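Local atomic coordinates of probable ABC transporter phosphite binding protein PhnD1 (Prochlorococcus marinus str. MIT 9301, PDB entry 5LQ5), a protein that binds inorganic phosphite strongly, and methylphosphonate and phosphate very weakly, probably as the solute-binding component of an ABC transporter. Residues A82-D85 and E89-S92; N103-S106 and G110-K113; K112-L117 and Y135-A140; R118-S123 and A163-G168; V142-K145 and K151-F154. One frame throughout, in Å; residues are numbered along the deposited sequence. Where two conformers were deposited one is given.

Contact 1: residues A82-D85 and E89-S92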
# COMPACT_ATOMS: atom_id res chain seq x y z
N ALA A 82 -0.40 14.01 2.01
CA ALA A 82 -1.55 13.80 1.14
C ALA A 82 -1.95 12.32 1.06
O ALA A 82 -1.19 11.43 1.46
CB ALA A 82 -1.24 14.31 -0.26
N GLN A 83 -3.14 12.08 0.54
CA GLN A 83 -3.67 10.75 0.27
C GLN A 83 -4.58 10.87 -0.95
O GLN A 83 -4.75 11.96 -1.48
CB GLN A 83 -4.43 10.20 1.50
CG GLN A 83 -5.74 10.94 1.78
CD GLN A 83 -6.47 10.55 3.05
OE1 GLN A 83 -6.60 9.39 3.36
NE2 GLN A 83 -7.03 11.54 3.74
N ARG A 84 -5.15 9.76 -1.37
CA ARG A 84 -6.25 9.74 -2.36
C ARG A 84 -7.60 9.69 -1.66
O ARG A 84 -7.69 9.32 -0.50
CB ARG A 84 -6.10 8.58 -3.34
CG ARG A 84 -4.73 8.48 -3.98
CD ARG A 84 -4.44 7.13 -4.62
NE ARG A 84 -4.45 6.05 -3.62
CZ ARG A 84 -4.21 4.77 -3.89
NH1 ARG A 84 -3.95 4.37 -5.12
NH2 ARG A 84 -4.22 3.89 -2.90
N ASP A 85 -8.67 10.04 -2.37
CA ASP A 85 -10.02 9.88 -1.81
C ASP A 85 -10.26 8.46 -1.34
O ASP A 85 -10.78 8.26 -0.25
CB ASP A 85 -11.11 10.28 -2.81
CG ASP A 85 -11.20 11.77 -3.01
OD1 ASP A 85 -11.65 12.48 -2.07
OD2 ASP A 85 -10.81 12.24 -4.09
N GLU A 89 -11.41 5.32 2.59
CA GLU A 89 -12.40 4.22 2.57
C GLU A 89 -11.88 3.01 1.77
O GLU A 89 -12.54 2.49 0.85
CB GLU A 89 -13.76 4.70 2.02
CG GLU A 89 -13.73 5.23 0.58
CD GLU A 89 -13.93 6.74 0.49
OE1 GLU A 89 -13.18 7.47 1.18
OE2 GLU A 89 -14.83 7.20 -0.23
N PHE A 90 -10.68 2.57 2.16
CA PHE A 90 -9.93 1.56 1.41
C PHE A 90 -10.45 0.17 1.80
O PHE A 90 -10.90 -0.04 2.91
CB PHE A 90 -8.42 1.69 1.66
CG PHE A 90 -7.58 1.22 0.52
CD1 PHE A 90 -7.39 2.05 -0.56
CD2 PHE A 90 -7.01 -0.06 0.48
CE1 PHE A 90 -6.70 1.64 -1.67
CE2 PHE A 90 -6.28 -0.46 -0.64
CZ PHE A 90 -6.13 0.39 -1.72
N LYS A 91 -10.33 -0.77 0.87
CA LYS A 91 -10.79 -2.15 1.04
C LYS A 91 -9.78 -3.18 0.53
O LYS A 91 -8.99 -2.91 -0.37
CB LYS A 91 -12.12 -2.39 0.32
CG LYS A 91 -13.23 -1.49 0.79
CD LYS A 91 -14.43 -1.67 -0.13
CE LYS A 91 -15.61 -0.84 0.36
NZ LYS A 91 -16.80 -1.14 -0.48
N SER A 92 -9.84 -4.36 1.15
CA SER A 92 -9.16 -5.53 0.65
C SER A 92 -10.16 -6.46 -0.03
O SER A 92 -11.38 -6.40 0.20
CB SER A 92 -8.49 -6.31 1.78
OG SER A 92 -7.57 -5.51 2.52
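R84 and F90 touch where the chain passes from one lobe of the protein to the other. Followed outward from its backbone, R84 begins with CB, CG and CD, which meet nothing of E89-S92; the side chain as a whole also touches F252 and Y206. CG stands anti to the carbonyl carbon, chi1 -51°, and a further bend about the CG-CD bond (chi3 -62°) swings the guanidinium toward the second segment. NE then forms a salt bridge with D87, in the short link joining the two segments, and NH1 donates to the carbonyl oxygen of F247. R84 NH2, also hydrogen-bonded to a residue adjoining the segments, lies 3.6 Å from F90 CE1. The guanidinium and ring planes differ by 20°, yet the approach is oblique, a van der Waals contact and not a stack. Arginine suits this position because its flat tip can satisfy several directional partners and still lie against carbon. Nearby, D85 is held by a salt bridge to R251. F90 in turn meets the pocket residue Y206 edge-to-face, and its side chain comes within about 5 Å of the bound phosphite. Strand 79-84 belongs to one sheet and strand 92-97 to the other, so the contact lies on an interlobe crossover, the hinge arrangement typical of periplasmic binding proteins, beside the ligand cleft.

Contact 2: residues N103-S106 and G110-K113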
# COMPACT_ATOMS: atom_id res chain seq x y z
N ASN A 103 -17.75 -21.17 -3.37
CA ASN A 103 -18.63 -20.04 -3.66
C ASN A 103 -18.23 -18.83 -2.84
O ASN A 103 -17.75 -18.95 -1.72
CB ASN A 103 -20.08 -20.41 -3.38
CG ASN A 103 -20.59 -21.49 -4.33
OD1 ASN A 103 -20.25 -21.49 -5.52
ND2 ASN A 103 -21.37 -22.43 -3.82
N SER A 104 -18.38 -17.65 -3.46
CA SER A 104 -18.17 -16.36 -2.77
C SER A 104 -19.10 -16.21 -1.59
O SER A 104 -20.18 -16.80 -1.55
CB SER A 104 -18.26 -15.16 -3.72
OG SER A 104 -19.55 -15.00 -4.28
N ILE A 105 -18.68 -15.39 -0.66
CA ILE A 105 -19.41 -15.10 0.58
C ILE A 105 -19.83 -13.62 0.63
O ILE A 105 -19.27 -12.76 -0.06
CB ILE A 105 -18.63 -15.50 1.84
CG1 ILE A 105 -17.25 -14.82 1.88
CG2 ILE A 105 -18.47 -17.02 1.89
CD1 ILE A 105 -16.61 -14.83 3.23
N SER A 106 -20.87 -13.37 1.41
CA SER A 106 -21.50 -12.04 1.57
C SER A 106 -21.59 -11.61 3.04
O SER A 106 -22.26 -10.64 3.38
CB SER A 106 -22.90 -12.03 0.95
OG SER A 106 -23.68 -13.09 1.48
N GLY A 110 -18.32 -16.19 6.86
CA GLY A 110 -17.96 -17.09 5.75
C GLY A 110 -16.46 -17.32 5.58
O GLY A 110 -16.01 -18.26 4.91
N LEU A 111 -15.66 -16.44 6.17
CA LEU A 111 -14.19 -16.64 6.14
C LEU A 111 -13.75 -17.94 6.81
O LEU A 111 -12.66 -18.41 6.55
CB LEU A 111 -13.45 -15.45 6.79
CG LEU A 111 -13.50 -14.14 6.03
CD1 LEU A 111 -12.81 -13.07 6.90
CD2 LEU A 111 -12.86 -14.22 4.66
N LYS A 112 -14.59 -18.53 7.66
CA LYS A 112 -14.36 -19.89 8.19
C LYS A 112 -14.12 -20.94 7.11
O LYS A 112 -13.45 -21.96 7.37
CB LYS A 112 -15.53 -20.35 9.11
CG LYS A 112 -15.31 -20.02 10.57
CD LYS A 112 -16.58 -20.18 11.40
CE LYS A 112 -16.29 -20.72 12.80
NZ LYS A 112 -15.16 -20.06 13.51
N LYS A 113 -14.65 -20.71 5.91
CA LYS A 113 -14.43 -21.63 4.76
C LYS A 113 -12.95 -21.67 4.30
O LYS A 113 -12.54 -22.53 3.54
CB LYS A 113 -15.36 -21.27 3.59
CG LYS A 113 -16.84 -21.53 3.88
CD LYS A 113 -17.73 -21.04 2.76
CE LYS A 113 -19.18 -20.81 3.20
NZ LYS A 113 -20.05 -20.34 2.08
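K113 N donates to G110 O over 3.0 Å, closing a turn of 3-10 helix, and I105 rests its branched side chain on that turn. The bond is backbone to backbone within G110-K113; everything that spans the two segments is packing. I105 puts its two branches to different uses. CG1 sits between the backbone N and the carbonyl carbon, chi1 57°, which carries CD1 over the peptide link of the turn: I105 CD1 lies 3.4 Å from G110 C, and the same methyl is 3.5 Å from L111 N. Beyond the peptide it reaches the leucine side chain, I105 CD1 to L111 CD2 at 4.1 Å. The other branch, CG2, faces the alpha carbon of G110 and the end of K113, with K113 NZ 3.7 Å from I105 CG2. K113 is extended beyond CG, so its CD and CE methylenes also run alongside this methyl, the two side chains sliding past each other in opposite directions. Such a lysine can cover a partly exposed isoleucine with carbon and still carry its ammonium group at the surface. Glycine suits G110 for a steric reason, since a beta carbon there would collide with I105 CG2. Cutting I105 back to an alanine is likely to open a gap over the G110-L111 peptide and to set the K113 methylenes free to turn. Both I105 and L111 also touch F197 and W198, while the backbone of I105 bonds to F197, so this loop between strands 92-97 and 119-121 lies against the outer strand 194-199.

Contact 3: residues K112-L117 and Y135-A140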
# COMPACT_ATOMS: atom_id res chain seq x y z
N LYS A 112 -14.59 -18.53 7.66
CA LYS A 112 -14.36 -19.89 8.19
C LYS A 112 -14.12 -20.94 7.11
O LYS A 112 -13.45 -21.96 7.37
CB LYS A 112 -15.53 -20.35 9.11
CG LYS A 112 -15.31 -20.02 10.57
CD LYS A 112 -16.58 -20.18 11.40
CE LYS A 112 -16.29 -20.72 12.80
NZ LYS A 112 -15.16 -20.06 13.51
N LYS A 113 -14.65 -20.71 5.91
CA LYS A 113 -14.43 -21.63 4.76
C LYS A 113 -12.95 -21.67 4.30
O LYS A 113 -12.54 -22.53 3.54
CB LYS A 113 -15.36 -21.27 3.59
CG LYS A 113 -16.84 -21.53 3.88
CD LYS A 113 -17.73 -21.04 2.76
CE LYS A 113 -19.18 -20.81 3.20
NZ LYS A 113 -20.05 -20.34 2.08
N LEU A 114 -12.14 -20.74 4.81
CA LEU A 114 -10.70 -20.73 4.47
C LEU A 114 -9.81 -21.58 5.36
O LEU A 114 -8.61 -21.77 5.10
CB LEU A 114 -10.19 -19.30 4.37
CG LEU A 114 -10.94 -18.43 3.35
CD1 LEU A 114 -10.39 -17.02 3.35
CD2 LEU A 114 -10.89 -18.99 1.93
N LYS A 115 -10.39 -22.10 6.43
CA LYS A 115 -9.65 -23.00 7.32
C LYS A 115 -9.18 -24.25 6.55
O LYS A 115 -9.87 -24.73 5.65
CB LYS A 115 -10.52 -23.40 8.51
CG LYS A 115 -10.83 -22.28 9.49
CD LYS A 115 -11.56 -22.87 10.70
CE LYS A 115 -11.56 -21.97 11.91
NZ LYS A 115 -11.94 -22.78 13.10
N ASN A 116 -8.00 -24.75 6.93
CA ASN A 116 -7.37 -25.93 6.31
C ASN A 116 -7.06 -25.75 4.81
O ASN A 116 -6.94 -26.72 4.07
CB ASN A 116 -8.18 -27.22 6.56
CG ASN A 116 -7.33 -28.51 6.43
OD1 ASN A 116 -6.14 -28.57 6.84
ND2 ASN A 116 -7.94 -29.55 5.84
N LEU A 117 -6.94 -24.49 4.38
CA LEU A 117 -6.45 -24.18 3.03
C LEU A 117 -5.06 -23.59 3.15
O LEU A 117 -4.66 -23.12 4.23
CB LEU A 117 -7.37 -23.19 2.31
CG LEU A 117 -8.79 -23.67 2.01
CD1 LEU A 117 -9.54 -22.56 1.26
CD2 LEU A 117 -8.79 -24.94 1.18
N TYR A 135 -7.03 -9.13 10.87
CA TYR A 135 -8.06 -8.60 11.76
C TYR A 135 -9.44 -9.19 11.46
O TYR A 135 -10.14 -9.65 12.36
CB TYR A 135 -8.07 -7.06 11.68
CG TYR A 135 -9.06 -6.34 12.55
CD1 TYR A 135 -8.83 -6.20 13.92
CD2 TYR A 135 -10.15 -5.71 11.99
CE1 TYR A 135 -9.73 -5.51 14.70
CE2 TYR A 135 -11.04 -5.00 12.75
CZ TYR A 135 -10.82 -4.89 14.10
OH TYR A 135 -11.72 -4.18 14.83
N PHE A 136 -9.82 -9.18 10.19
CA PHE A 136 -11.14 -9.69 9.76
C PHE A 136 -11.26 -11.20 9.90
O PHE A 136 -12.29 -11.73 10.38
CB PHE A 136 -11.50 -9.24 8.36
CG PHE A 136 -11.62 -7.75 8.20
CD1 PHE A 136 -12.43 -6.98 9.05
CD2 PHE A 136 -10.92 -7.11 7.20
CE1 PHE A 136 -12.52 -5.60 8.88
CE2 PHE A 136 -11.00 -5.74 7.03
CZ PHE A 136 -11.80 -4.98 7.87
N LEU A 137 -10.19 -11.91 9.54
CA LEU A 137 -10.13 -13.37 9.75
C LEU A 137 -10.39 -13.70 11.21
O LEU A 137 -11.22 -14.55 11.57
CB LEU A 137 -8.77 -13.93 9.32
CG LEU A 137 -8.62 -14.11 7.81
CD1 LEU A 137 -7.15 -14.17 7.41
CD2 LEU A 137 -9.33 -15.36 7.33
N ASN A 138 -9.68 -12.99 12.08
CA ASN A 138 -9.80 -13.18 13.54
C ASN A 138 -11.21 -12.92 14.04
O ASN A 138 -11.71 -13.64 14.89
CB ASN A 138 -8.81 -12.32 14.31
CG ASN A 138 -7.36 -12.77 14.17
OD1 ASN A 138 -7.01 -13.80 13.57
ND2 ASN A 138 -6.49 -11.96 14.69
N GLN A 139 -11.87 -11.93 13.48
CA GLN A 139 -13.27 -11.63 13.84
C GLN A 139 -14.20 -12.78 13.47
O GLN A 139 -15.16 -13.04 14.18
CB GLN A 139 -13.74 -10.36 13.18
CG GLN A 139 -13.20 -9.10 13.87
CD GLN A 139 -13.80 -7.83 13.33
OE1 GLN A 139 -14.11 -7.71 12.14
NE2 GLN A 139 -13.98 -6.84 14.21
N ALA A 140 -13.88 -13.45 12.37
CA ALA A 140 -14.59 -14.71 11.94
C ALA A 140 -14.18 -16.01 12.70
O ALA A 140 -14.68 -17.10 12.38
CB ALA A 140 -14.37 -14.93 10.46
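K112 NZ donates to A140 O over 3.2 Å, with the ammonium nitrogen in the carbonyl plane on a lone pair and a C=O...donor angle of 141°. Bends at chi3 and chi4 (144° and 46°) curl the lysine round this oxygen, so that its stem also lies close, with K112 CG 3.5 Å from A140 O. The lysine is poorly ordered, and the grip is probably loose. Its position is nonetheless a reasonable one: A140 immediately follows helix 127-139, and a positive charge there would be expected to interact favourably with the partial negative charge of the helix end.

K112-L117 leads into strand 119-121, and helix 127-139 is the crossover of a beta-alpha-beta unit that joins this strand to its parallel neighbour 153-154. The apolar contact lies between the loop and the helix, beside F94 of strand 92-97. L114 CD1 meets L137 CD2 methyl to methyl at 4.4 Å, a light touch between side chains that both also pack on F94; L114 reaches V96 and F197 as well.

Backbone bonds shape the first segment. K115 N to K112 O, at 3.2 Å, continues the 3-10 winding, and a type II turn from L114 to L117 reverses the chain. N116 takes the positive phi of 62° that this turn calls for, a conformation asparagine tolerates well, and its OD1 accepts from K148 NZ.

Contact 4: residues R118-S123 and A163-G168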
# COMPACT_ATOMS: atom_id res chain seq x y z
N ARG A 118 -4.34 -23.62 2.05
CA ARG A 118 -3.05 -22.95 1.93
C ARG A 118 -3.32 -21.46 1.64
O ARG A 118 -3.92 -21.12 0.61
CB ARG A 118 -2.20 -23.58 0.84
CG ARG A 118 -1.84 -25.03 1.10
CD ARG A 118 -1.25 -25.69 -0.14
NE ARG A 118 -2.17 -25.51 -1.26
CZ ARG A 118 -1.81 -25.54 -2.54
NH1 ARG A 118 -0.57 -25.78 -2.86
NH2 ARG A 118 -2.69 -25.32 -3.48
N PHE A 119 -2.94 -20.59 2.56
CA PHE A 119 -3.34 -19.16 2.52
C PHE A 119 -2.08 -18.29 2.53
O PHE A 119 -1.14 -18.54 3.28
CB PHE A 119 -4.23 -18.78 3.72
CG PHE A 119 -4.74 -17.39 3.66
CD1 PHE A 119 -5.92 -17.10 3.00
CD2 PHE A 119 -3.99 -16.34 4.15
CE1 PHE A 119 -6.38 -15.79 2.88
CE2 PHE A 119 -4.44 -15.04 4.06
CZ PHE A 119 -5.62 -14.76 3.40
N THR A 120 -2.07 -17.28 1.66
CA THR A 120 -0.99 -16.27 1.67
C THR A 120 -1.53 -14.84 1.84
O THR A 120 -2.49 -14.42 1.20
CB THR A 120 -0.07 -16.34 0.45
OG1 THR A 120 1.08 -15.50 0.65
CG2 THR A 120 -0.77 -15.95 -0.86
N PHE A 121 -0.88 -14.11 2.71
CA PHE A 121 -0.98 -12.68 2.80
C PHE A 121 0.03 -12.05 1.84
O PHE A 121 0.85 -12.72 1.20
CB PHE A 121 -0.59 -12.24 4.22
CG PHE A 121 -1.54 -12.68 5.31
CD1 PHE A 121 -2.80 -12.11 5.45
CD2 PHE A 121 -1.17 -13.65 6.20
CE1 PHE A 121 -3.62 -12.48 6.48
CE2 PHE A 121 -2.00 -14.04 7.21
CZ PHE A 121 -3.22 -13.47 7.35
N GLY A 122 -0.04 -10.74 1.74
CA GLY A 122 1.01 -9.93 1.15
C GLY A 122 2.20 -9.74 2.10
O GLY A 122 2.51 -10.62 2.90
N SER A 123 2.83 -8.58 2.03
CA SER A 123 3.89 -8.27 2.98
C SER A 123 3.42 -8.41 4.41
O SER A 123 2.30 -8.05 4.73
CB SER A 123 4.41 -6.84 2.80
OG SER A 123 5.35 -6.48 3.83
N ALA A 163 -0.21 -13.71 -8.08
CA ALA A 163 0.54 -14.70 -8.87
C ALA A 163 0.58 -16.07 -8.18
O ALA A 163 0.43 -17.13 -8.82
CB ALA A 163 1.94 -14.21 -9.20
N LEU A 164 0.72 -16.04 -6.87
CA LEU A 164 0.80 -17.27 -6.07
C LEU A 164 -0.53 -18.02 -6.02
O LEU A 164 -0.56 -19.25 -6.10
CB LEU A 164 1.24 -16.97 -4.64
CG LEU A 164 2.72 -16.64 -4.45
CD1 LEU A 164 2.89 -16.04 -3.04
CD2 LEU A 164 3.65 -17.83 -4.67
N VAL A 165 -1.63 -17.30 -5.85
CA VAL A 165 -2.93 -17.96 -5.81
C VAL A 165 -3.29 -18.42 -7.24
O VAL A 165 -3.78 -19.52 -7.44
CB VAL A 165 -4.02 -17.11 -5.18
CG1 VAL A 165 -5.32 -17.90 -5.05
CG2 VAL A 165 -3.62 -16.61 -3.79
N ASN A 166 -2.98 -17.58 -8.23
CA ASN A 166 -3.26 -17.91 -9.65
C ASN A 166 -2.54 -19.17 -10.13
O ASN A 166 -3.10 -19.95 -10.89
CB ASN A 166 -2.90 -16.78 -10.59
CG ASN A 166 -3.57 -16.94 -11.95
OD1 ASN A 166 -4.79 -16.96 -12.01
ND2 ASN A 166 -2.78 -17.08 -13.02
N SER A 167 -1.33 -19.39 -9.64
CA SER A 167 -0.55 -20.58 -10.05
C SER A 167 -0.95 -21.88 -9.35
O SER A 167 -0.55 -22.96 -9.74
CB SER A 167 0.94 -20.37 -9.80
OG SER A 167 1.18 -20.37 -8.40
N GLY A 168 -1.68 -21.73 -8.26
CA GLY A 168 -2.04 -22.86 -7.36
C GLY A 168 -1.00 -23.18 -6.29
O GLY A 168 -1.11 -24.20 -5.58
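T120 points from its strand at the helix and meets two side chains at different angles. It crosses L164 at about a right angle, T120 OG1 standing 4.1 Å from L164 CD1, and it meets V165 obliquely, methyl to methyl, with T120 CG2 and V165 CG2 also 4.1 Å apart. The hydroxyl lies anti to the backbone N, chi1 -170°, where T120 OG1 donates to F121 O over 2.8 Å, in the carbonyl plane on a lone pair. Threonine thus offers the helix a methyl while its polar group is satisfied within its own strand. A glycine in place of T120 would probably leave V165 CG2 without its methyl partner and F121 O without this short bond.

R118 meets the end of the helix differently. It has two modelled conformers, so its bond is less certain; in the one described, G168 O lies near the guanidinium edge but tilted from its plane. R118 NH2 donates to G168 O over 2.9 Å from above the carbonyl plane, and NH1 adds a weak bond. NH2 also pairs with D171. G168 ends the helix in a Schellman motif, its phi of 86° being one that glycine adopts readily.

Strand 119-121 runs between the parallel strands 153-154 and 172-176, and helix 158-167 is the crossover that connects these two. T120 faces this helix, while F119 points away from it and F121 packs on helix 127-139.

Contact 5: residues V142-K145 and K151-F154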
# COMPACT_ATOMS: atom_id res chain seq x y z
N VAL A 142 -11.07 -17.21 12.65
CA VAL A 142 -9.97 -17.82 11.89
C VAL A 142 -8.64 -17.18 12.34
O VAL A 142 -8.49 -15.95 12.30
CB VAL A 142 -10.13 -17.70 10.35
CG1 VAL A 142 -9.03 -18.48 9.64
CG2 VAL A 142 -11.52 -18.16 9.92
N GLU A 143 -7.70 -18.05 12.73
CA GLU A 143 -6.34 -17.65 13.11
C GLU A 143 -5.37 -18.32 12.14
O GLU A 143 -5.69 -19.34 11.49
CB GLU A 143 -6.00 -18.06 14.55
CG GLU A 143 -6.90 -17.38 15.58
CD GLU A 143 -6.57 -17.75 17.01
OE1 GLU A 143 -5.42 -17.50 17.45
OE2 GLU A 143 -7.46 -18.26 17.71
N ILE A 144 -4.17 -17.78 12.06
CA ILE A 144 -3.12 -18.35 11.18
C ILE A 144 -2.88 -19.86 11.40
O ILE A 144 -2.69 -20.63 10.44
CB ILE A 144 -1.79 -17.54 11.29
CG1 ILE A 144 -2.03 -16.17 10.67
CG2 ILE A 144 -0.64 -18.26 10.61
CD1 ILE A 144 -0.91 -15.17 10.90
N LYS A 145 -2.91 -20.29 12.65
CA LYS A 145 -2.72 -21.70 12.96
C LYS A 145 -3.77 -22.66 12.34
O LYS A 145 -3.56 -23.86 12.29
CB LYS A 145 -2.69 -21.91 14.47
CG LYS A 145 -4.04 -21.65 15.13
CD LYS A 145 -3.94 -21.90 16.61
CE LYS A 145 -5.32 -21.78 17.22
NZ LYS A 145 -5.16 -21.54 18.68
N LYS A 151 0.42 -22.22 9.28
CA LYS A 151 1.13 -20.99 8.94
C LYS A 151 0.51 -20.37 7.70
O LYS A 151 -0.24 -21.00 7.00
CB LYS A 151 2.63 -21.22 8.76
CG LYS A 151 3.00 -22.07 7.58
CD LYS A 151 4.48 -22.41 7.61
CE LYS A 151 4.99 -22.61 6.19
NZ LYS A 151 6.40 -23.07 6.12
N ALA A 152 0.82 -19.10 7.50
CA ALA A 152 0.39 -18.38 6.31
C ALA A 152 1.61 -17.94 5.56
O ALA A 152 2.67 -17.61 6.15
CB ALA A 152 -0.43 -17.16 6.69
N GLY A 153 1.46 -17.85 4.25
CA GLY A 153 2.51 -17.22 3.43
C GLY A 153 2.47 -15.68 3.57
O GLY A 153 1.45 -15.10 3.97
N PHE A 154 3.59 -15.04 3.26
CA PHE A 154 3.73 -13.58 3.14
C PHE A 154 4.46 -13.35 1.82
O PHE A 154 5.65 -13.57 1.70
CB PHE A 154 4.45 -12.97 4.32
CG PHE A 154 3.78 -13.24 5.64
CD1 PHE A 154 2.72 -12.47 6.09
CD2 PHE A 154 4.20 -14.29 6.46
CE1 PHE A 154 2.10 -12.72 7.29
CE2 PHE A 154 3.58 -14.53 7.66
CZ PHE A 154 2.52 -13.76 8.08
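K151 meets I144 through its backbone: K151 CA lies 3.7 Å from I144 CG2, while the lysine's own CB points away from the first segment. A long charged chain is well placed on such an exposed approach to a strand, for it can turn to solvent and leave its backbone to do the packing.

A152 comes next and takes the centre of the contact. The amide A152 N is 3.5 Å from I144 CG2, and its CB points toward the isoleucine, with A152 CB and I144 CG2 at 4.1 Å. CG2 stands anti to the backbone N of I144 (chi1 -69° places CG1 beside that nitrogen instead), and this sends one methyl across the K151-A152 peptide. The small side chain of alanine lets the isoleucine come close to the backbone; both residues also lie on F121, and A152 touches F147.

Here the chain enters the sheet. Strand 153-154 is an outermost strand of the five-stranded mixed sheet, parallel to strand 119-121, and V142-K145 lies on the second half of the beta-alpha-beta connection between them, after helix 127-139. I144 also touches E134 of that helix, so the side chain lies between the helix and the lead-in to the edge strand.

G153 makes the pairing with the neighbouring strand through its backbone, which bonds to F119 and F121. F154 follows, its ring reaching back toward the isoleucine until F154 CZ is 4.7 Å from I144 CD1, a loose approach. R130 and E124 lie against this phenylalanine.

Contact 1 stands apart on the interlobe crossover near the phosphite, its centre about 23 to 26 Å from those of the others, which belong to one lobe. Contacts 2 and 3 share K112 and K113, and L111 of the first packs on A140 of the second. Contact 5 takes up the chain two residues after contact 3 leaves it, where L137 O and V142 N probably share a hydrogen bond; contacts 4 and 5 meet in the pairing of strands 119-121 and 153-154. Contact 3 is buried, contact 5 lies at the surface, and contacts 1, 2 and 4 are partly buried. Contacts 3 and 4 add hydrogen bonding to a carbonyl beyond a helix end to methyl packing; contacts 2 and 5 pack only.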